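Long-range contact in IWS1 (Encephalitozoon cuniculi, PDB 2XPP), which probably acts as a transcription factor in the regulation of RNA polymerase II transcription: residues Val6-Gln18 and Ala52-Ile66. Residues are numbered along the deposited sequence; the frame is centred on the assembly and turned at random.
Sequences VLEISRSLKKRMQ and ALQESLLDEGILDEI
Leu53 CD2 lies between two side chains of helix 5-30, 3.7 Å from Val6 CG2 and in similar touch with Ile9 CG2, and Leu53 also touches Ile47 of helix 36-48. Ser56 CB then sits 3.2 Å from Ser10 OG, a hydroxyl turned back to bond Val6 O; these small side chains probably allow the close approach of the backbones. Leu57 CD2 packs on Ser10 CB and Leu13 CD2. Glu60, bent at chi2 (-55°), presents its carboxylate to Arg11, which grips it side-on: NE reaches OE1 at 2.7 Å, almost straight (171°), and NH2 reaches OE2 less directly, both from above the carboxylate plane. Here helix 54-59 ends in a Schellman motif with Gly61 at positive phi, and Lys14 NZ bonds Glu60 O at 2.9 Å on an in-plane lone pair. Ile62 CD1 fits against Lys14 CA and Met17 SD. Glu65 takes Lys14 NZ on the syn side of OE1 at 2.8 Å and Gln18 NE2 on OE2 at 3.0 Å; one water bridges Lys14 NZ and Asp64 OD2. In this all-helical TFIIS N-terminal-like domain, Lys14 thus joins the inter-helix turn and helix 62-70 to helix 5-30, and its charge probably steadies the carboxylate of buried Glu65.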
loop_
_atom_site.group_PDB
_atom_site.type_symbol
_atom_site.label_atom_id
_atom_site.label_comp_id
_atom_site.label_asym_id
_atom_site.label_seq_id
_atom_site.Cartn_x
_atom_site.Cartn_y
_atom_site.Cartn_z
ATOM N N VAL A 6 2.902 -15.588 -16.734
ATOM C CA VAL A 6 2.456 -14.369 -16.050
ATOM C C VAL A 6 2.447 -14.555 -14.515
ATOM O O VAL A 6 2.837 -13.658 -13.772
ATOM C CB VAL A 6 1.148 -13.779 -16.606
ATOM C CG1 VAL A 6 -0.042 -14.693 -16.355
ATOM C CG2 VAL A 6 0.921 -12.428 -16.051
ATOM N N LEU A 7 2.083 -15.750 -14.046
ATOM C CA LEU A 7 2.213 -16.017 -12.602
ATOM C C LEU A 7 3.668 -16.054 -12.105
ATOM O O LEU A 7 3.957 -15.519 -11.018
ATOM C CB LEU A 7 1.411 -17.277 -12.180
ATOM C CG LEU A 7 -0.116 -16.986 -12.117
ATOM C CD1 LEU A 7 -0.887 -18.255 -11.999
ATOM C CD2 LEU A 7 -0.586 -15.964 -11.026
ATOM N N GLU A 8 4.585 -16.606 -12.894
ATOM C CA GLU A 8 5.989 -16.663 -12.505
ATOM C C GLU A 8 6.533 -15.251 -12.395
ATOM O O GLU A 8 7.282 -14.920 -11.461
ATOM C CB GLU A 8 6.792 -17.477 -13.504
ATOM C CG GLU A 8 6.510 -18.967 -13.416
ATOM C CD GLU A 8 6.952 -19.780 -14.653
ATOM O OE1 GLU A 8 7.683 -19.258 -15.538
ATOM O OE2 GLU A 8 6.574 -20.968 -14.733
ATOM N N ILE A 9 6.167 -14.410 -13.361
ATOM C CA ILE A 9 6.617 -13.010 -13.312
ATOM C C ILE A 9 6.086 -12.303 -12.066
ATOM O O ILE A 9 6.816 -11.622 -11.364
ATOM C CB ILE A 9 6.285 -12.227 -14.628
ATOM C CG1 ILE A 9 7.140 -12.762 -15.765
ATOM C CG2 ILE A 9 6.582 -10.712 -14.403
ATOM C CD1 ILE A 9 6.579 -12.560 -17.141
ATOM N N SER A 10 4.808 -12.497 -11.771
ATOM C CA SER A 10 4.201 -11.790 -10.663
ATOM C C SER A 10 4.781 -12.291 -9.348
ATOM O O SER A 10 5.088 -11.483 -8.456
ATOM C CB SER A 10 2.681 -11.952 -10.690
ATOM O OG SER A 10 2.138 -11.385 -11.875
ATOM N N ARG A 11 4.965 -13.605 -9.223
ATOM C CA ARG A 11 5.562 -14.172 -7.999
ATOM C C ARG A 11 6.998 -13.690 -7.788
ATOM O O ARG A 11 7.382 -13.386 -6.660
ATOM C CB ARG A 11 5.488 -15.696 -8.014
ATOM C CG ARG A 11 4.053 -16.169 -7.822
ATOM C CD ARG A 11 3.816 -17.680 -7.974
ATOM N NE ARG A 11 2.364 -17.917 -7.859
ATOM C CZ ARG A 11 1.689 -18.948 -8.358
ATOM N NH1 ARG A 11 2.311 -19.889 -9.069
ATOM N NH2 ARG A 11 0.359 -19.026 -8.181
ATOM N N SER A 12 7.775 -13.602 -8.867
ATOM C CA SER A 12 9.140 -13.016 -8.812
ATOM C C SER A 12 9.180 -11.545 -8.317
ATOM O O SER A 12 9.989 -11.194 -7.443
ATOM C CB SER A 12 9.834 -13.174 -10.177
ATOM O OG SER A 12 11.037 -12.410 -10.232
ATOM N N LEU A 13 8.308 -10.711 -8.874
ATOM C CA LEU A 13 8.209 -9.317 -8.439
ATOM C C LEU A 13 7.800 -9.221 -6.974
ATOM O O LEU A 13 8.402 -8.457 -6.229
ATOM C CB LEU A 13 7.258 -8.534 -9.342
ATOM C CG LEU A 13 7.293 -7.017 -9.122
ATOM C CD1 LEU A 13 8.689 -6.478 -9.353
ATOM C CD2 LEU A 13 6.282 -6.313 -10.050
ATOM N N LYS A 14 6.828 -10.053 -6.559
ATOM C CA LYS A 14 6.373 -10.118 -5.171
ATOM C C LYS A 14 7.567 -10.439 -4.257
ATOM O O LYS A 14 7.802 -9.731 -3.271
ATOM C CB LYS A 14 5.286 -11.182 -5.037
ATOM C CG LYS A 14 4.636 -11.222 -3.611
ATOM C CD LYS A 14 3.613 -12.355 -3.487
ATOM C CE LYS A 14 3.056 -12.434 -2.051
ATOM N NZ LYS A 14 1.965 -11.409 -1.917
ATOM N N LYS A 15 8.349 -11.459 -4.609
ATOM C CA LYS A 15 9.501 -11.852 -3.789
ATOM C C LYS A 15 10.556 -10.740 -3.751
ATOM O O LYS A 15 11.178 -10.488 -2.690
ATOM C CB LYS A 15 10.099 -13.162 -4.323
ATOM C CG LYS A 15 11.380 -13.608 -3.586
ATOM C CD LYS A 15 11.972 -14.889 -4.182
ATOM C CE LYS A 15 12.894 -15.616 -3.197
ATOM N NZ LYS A 15 13.617 -14.671 -2.299
ATOM N N ARG A 16 10.738 -10.059 -4.876
ATOM C CA ARG A 16 11.694 -8.961 -4.913
ATOM C C ARG A 16 11.297 -7.845 -3.936
ATOM O O ARG A 16 12.146 -7.326 -3.175
ATOM C CB ARG A 16 11.805 -8.400 -6.312
ATOM C CG ARG A 16 12.904 -7.375 -6.456
ATOM C CD ARG A 16 13.033 -6.958 -7.921
ATOM N NE ARG A 16 13.905 -5.795 -8.006
ATOM C CZ ARG A 16 14.023 -5.019 -9.074
ATOM N NH1 ARG A 16 13.326 -5.289 -10.193
ATOM N NH2 ARG A 16 14.853 -3.980 -9.019
ATOM N N MET A 17 10.000 -7.508 -3.927
ATOM C CA MET A 17 9.492 -6.450 -3.055
ATOM C C MET A 17 9.606 -6.871 -1.610
ATOM O O MET A 17 10.005 -6.046 -0.772
ATOM C CB MET A 17 8.043 -6.126 -3.370
ATOM C CG MET A 17 7.946 -5.291 -4.618
ATOM S SD MET A 17 6.239 -4.693 -4.894
ATOM C CE MET A 17 6.276 -3.223 -3.841
ATOM N N GLN A 18 9.329 -8.156 -1.329
ATOM C CA GLN A 18 9.468 -8.692 0.024
ATOM C C GLN A 18 10.909 -8.604 0.512
ATOM O O GLN A 18 11.157 -8.238 1.661
ATOM C CB GLN A 18 9.053 -10.176 0.077
ATOM C CG GLN A 18 7.544 -10.391 0.021
ATOM C CD GLN A 18 7.180 -11.868 -0.058
ATOM O OE1 GLN A 18 8.069 -12.728 -0.199
ATOM N NE2 GLN A 18 5.886 -12.175 0.019
ATOM N N ALA A 52 -0.902 -5.701 -18.384
ATOM C CA ALA A 52 -0.936 -7.143 -18.693
ATOM C C ALA A 52 -0.646 -7.949 -17.416
ATOM O O ALA A 52 -1.154 -9.066 -17.264
ATOM C CB ALA A 52 0.060 -7.490 -19.742
ATOM N N LEU A 53 0.156 -7.385 -16.521
ATOM C CA LEU A 53 0.503 -8.086 -15.263
ATOM C C LEU A 53 -0.511 -7.869 -14.139
ATOM O O LEU A 53 -0.486 -8.558 -13.095
ATOM C CB LEU A 53 1.859 -7.642 -14.743
ATOM C CG LEU A 53 3.147 -8.073 -15.416
ATOM C CD1 LEU A 53 4.282 -7.478 -14.584
ATOM C CD2 LEU A 53 3.245 -9.582 -15.458
ATOM N N GLN A 54 -1.399 -6.896 -14.328
ATOM C CA GLN A 54 -2.152 -6.365 -13.184
ATOM C C GLN A 54 -2.980 -7.387 -12.433
ATOM O O GLN A 54 -2.940 -7.458 -11.179
ATOM C CB GLN A 54 -3.055 -5.194 -13.604
ATOM C CG GLN A 54 -3.708 -4.533 -12.382
ATOM C CD GLN A 54 -4.335 -3.200 -12.717
ATOM O OE1 GLN A 54 -5.569 -3.091 -12.745
ATOM N NE2 GLN A 54 -3.485 -2.179 -13.039
ATOM N N GLU A 55 -3.778 -8.149 -13.167
ATOM C CA GLU A 55 -4.647 -9.105 -12.502
ATOM C C GLU A 55 -3.870 -10.187 -11.781
ATOM O O GLU A 55 -4.275 -10.600 -10.712
ATOM C CB GLU A 55 -5.592 -9.767 -13.480
ATOM C CG GLU A 55 -6.823 -8.927 -13.803
ATOM C CD GLU A 55 -7.616 -8.517 -12.544
ATOM O OE1 GLU A 55 -8.227 -9.377 -11.872
ATOM O OE2 GLU A 55 -7.618 -7.322 -12.242
ATOM N N SER A 56 -2.791 -10.669 -12.399
ATOM C CA SER A 56 -1.941 -11.681 -11.770
ATOM C C SER A 56 -1.314 -11.131 -10.509
ATOM O O SER A 56 -1.273 -11.808 -9.481
ATOM C CB SER A 56 -0.820 -12.133 -12.697
ATOM O OG SER A 56 -1.334 -12.833 -13.797
ATOM N N LEU A 57 -0.831 -9.880 -10.563
ATOM C CA LEU A 57 -0.258 -9.244 -9.392
ATOM C C LEU A 57 -1.294 -9.153 -8.246
ATOM O O LEU A 57 -0.978 -9.476 -7.087
ATOM C CB LEU A 57 0.323 -7.865 -9.756
ATOM C CG LEU A 57 1.601 -7.872 -10.582
ATOM C CD1 LEU A 57 1.827 -6.462 -11.090
ATOM C CD2 LEU A 57 2.799 -8.341 -9.758
ATOM N N LEU A 58 -2.521 -8.758 -8.565
ATOM C CA LEU A 58 -3.547 -8.592 -7.535
ATOM C C LEU A 58 -3.897 -9.972 -6.969
ATOM O O LEU A 58 -4.015 -10.130 -5.746
ATOM C CB LEU A 58 -4.790 -7.920 -8.113
ATOM C CG LEU A 58 -4.616 -6.441 -8.451
ATOM C CD1 LEU A 58 -5.839 -5.916 -9.201
ATOM C CD2 LEU A 58 -4.352 -5.624 -7.114
ATOM N N ASP A 59 -4.021 -10.963 -7.863
ATOM C CA ASP A 59 -4.340 -12.353 -7.484
ATOM C C ASP A 59 -3.257 -12.962 -6.584
ATOM O O ASP A 59 -3.562 -13.797 -5.704
ATOM C CB ASP A 59 -4.522 -13.252 -8.715
ATOM C CG ASP A 59 -5.845 -13.040 -9.420
ATOM O OD1 ASP A 59 -6.704 -12.305 -8.895
ATOM O OD2 ASP A 59 -6.047 -13.646 -10.506
ATOM N N GLU A 60 -2.006 -12.566 -6.813
ATOM C CA GLU A 60 -0.896 -13.054 -6.030
ATOM C C GLU A 60 -0.635 -12.237 -4.768
ATOM O O GLU A 60 0.372 -12.462 -4.090
ATOM C CB GLU A 60 0.379 -13.202 -6.866
ATOM C CG GLU A 60 0.309 -14.374 -7.890
ATOM C CD GLU A 60 -0.032 -15.749 -7.262
ATOM O OE1 GLU A 60 0.744 -16.250 -6.414
ATOM O OE2 GLU A 60 -1.079 -16.342 -7.615
ATOM N N GLY A 61 -1.538 -11.303 -4.452
ATOM C CA GLY A 61 -1.474 -10.566 -3.157
ATOM C C GLY A 61 -0.450 -9.448 -3.125
ATOM O O GLY A 61 0.070 -9.086 -2.059
ATOM N N ILE A 62 -0.192 -8.834 -4.285
ATOM C CA ILE A 62 0.847 -7.801 -4.334
ATOM C C ILE A 62 0.456 -6.606 -3.437
ATOM O O ILE A 62 1.333 -5.790 -3.067
ATOM C CB ILE A 62 1.155 -7.313 -5.789
ATOM C CG1 ILE A 62 2.528 -6.614 -5.889
ATOM C CG2 ILE A 62 0.066 -6.345 -6.262
ATOM C CD1 ILE A 62 3.698 -7.522 -5.573
ATOM N N LEU A 63 -0.832 -6.442 -3.136
ATOM C CA LEU A 63 -1.215 -5.357 -2.255
ATOM C C LEU A 63 -0.578 -5.478 -0.887
ATOM O O LEU A 63 -0.375 -4.440 -0.218
ATOM C CB LEU A 63 -2.758 -5.152 -2.132
ATOM C CG LEU A 63 -3.386 -4.748 -3.452
ATOM C CD1 LEU A 63 -4.922 -4.729 -3.309
ATOM C CD2 LEU A 63 -2.897 -3.382 -3.992
ATOM N N ASP A 64 -0.273 -6.708 -0.454
ATOM C CA ASP A 64 0.437 -6.929 0.829
ATOM C C ASP A 64 1.810 -6.263 0.805
ATOM O O ASP A 64 2.205 -5.622 1.808
ATOM C CB ASP A 64 0.647 -8.435 1.102
ATOM C CG ASP A 64 -0.647 -9.204 1.339
ATOM O OD1 ASP A 64 -1.765 -8.641 1.314
ATOM O OD2 ASP A 64 -0.527 -10.427 1.549
ATOM N N GLU A 65 2.550 -6.408 -0.302
ATOM C CA GLU A 65 3.921 -5.843 -0.405
ATOM C C GLU A 65 3.842 -4.329 -0.579
ATOM O O GLU A 65 4.649 -3.588 0.001
ATOM C CB GLU A 65 4.706 -6.442 -1.588
ATOM C CG GLU A 65 5.243 -7.844 -1.217
ATOM C CD GLU A 65 4.136 -8.854 -0.975
ATOM O OE1 GLU A 65 3.136 -8.906 -1.746
ATOM O OE2 GLU A 65 4.251 -9.622 -0.002
ATOM N N ILE A 66 2.858 -3.864 -1.362
ATOM C CA ILE A 66 2.688 -2.409 -1.522
ATOM C C ILE A 66 2.396 -1.765 -0.146
ATOM O O ILE A 66 3.035 -0.757 0.231
ATOM C CB ILE A 66 1.638 -2.050 -2.557
ATOM C CG1 ILE A 66 2.173 -2.451 -3.950
ATOM C CG2 ILE A 66 1.388 -0.515 -2.536
ATOM C CD1 ILE A 66 1.023 -2.397 -5.050
HETATM O O HOH W 1 2.614 -11.329 1.262
HETATM O O HOH W 2 0.046 -12.352 -0.193
#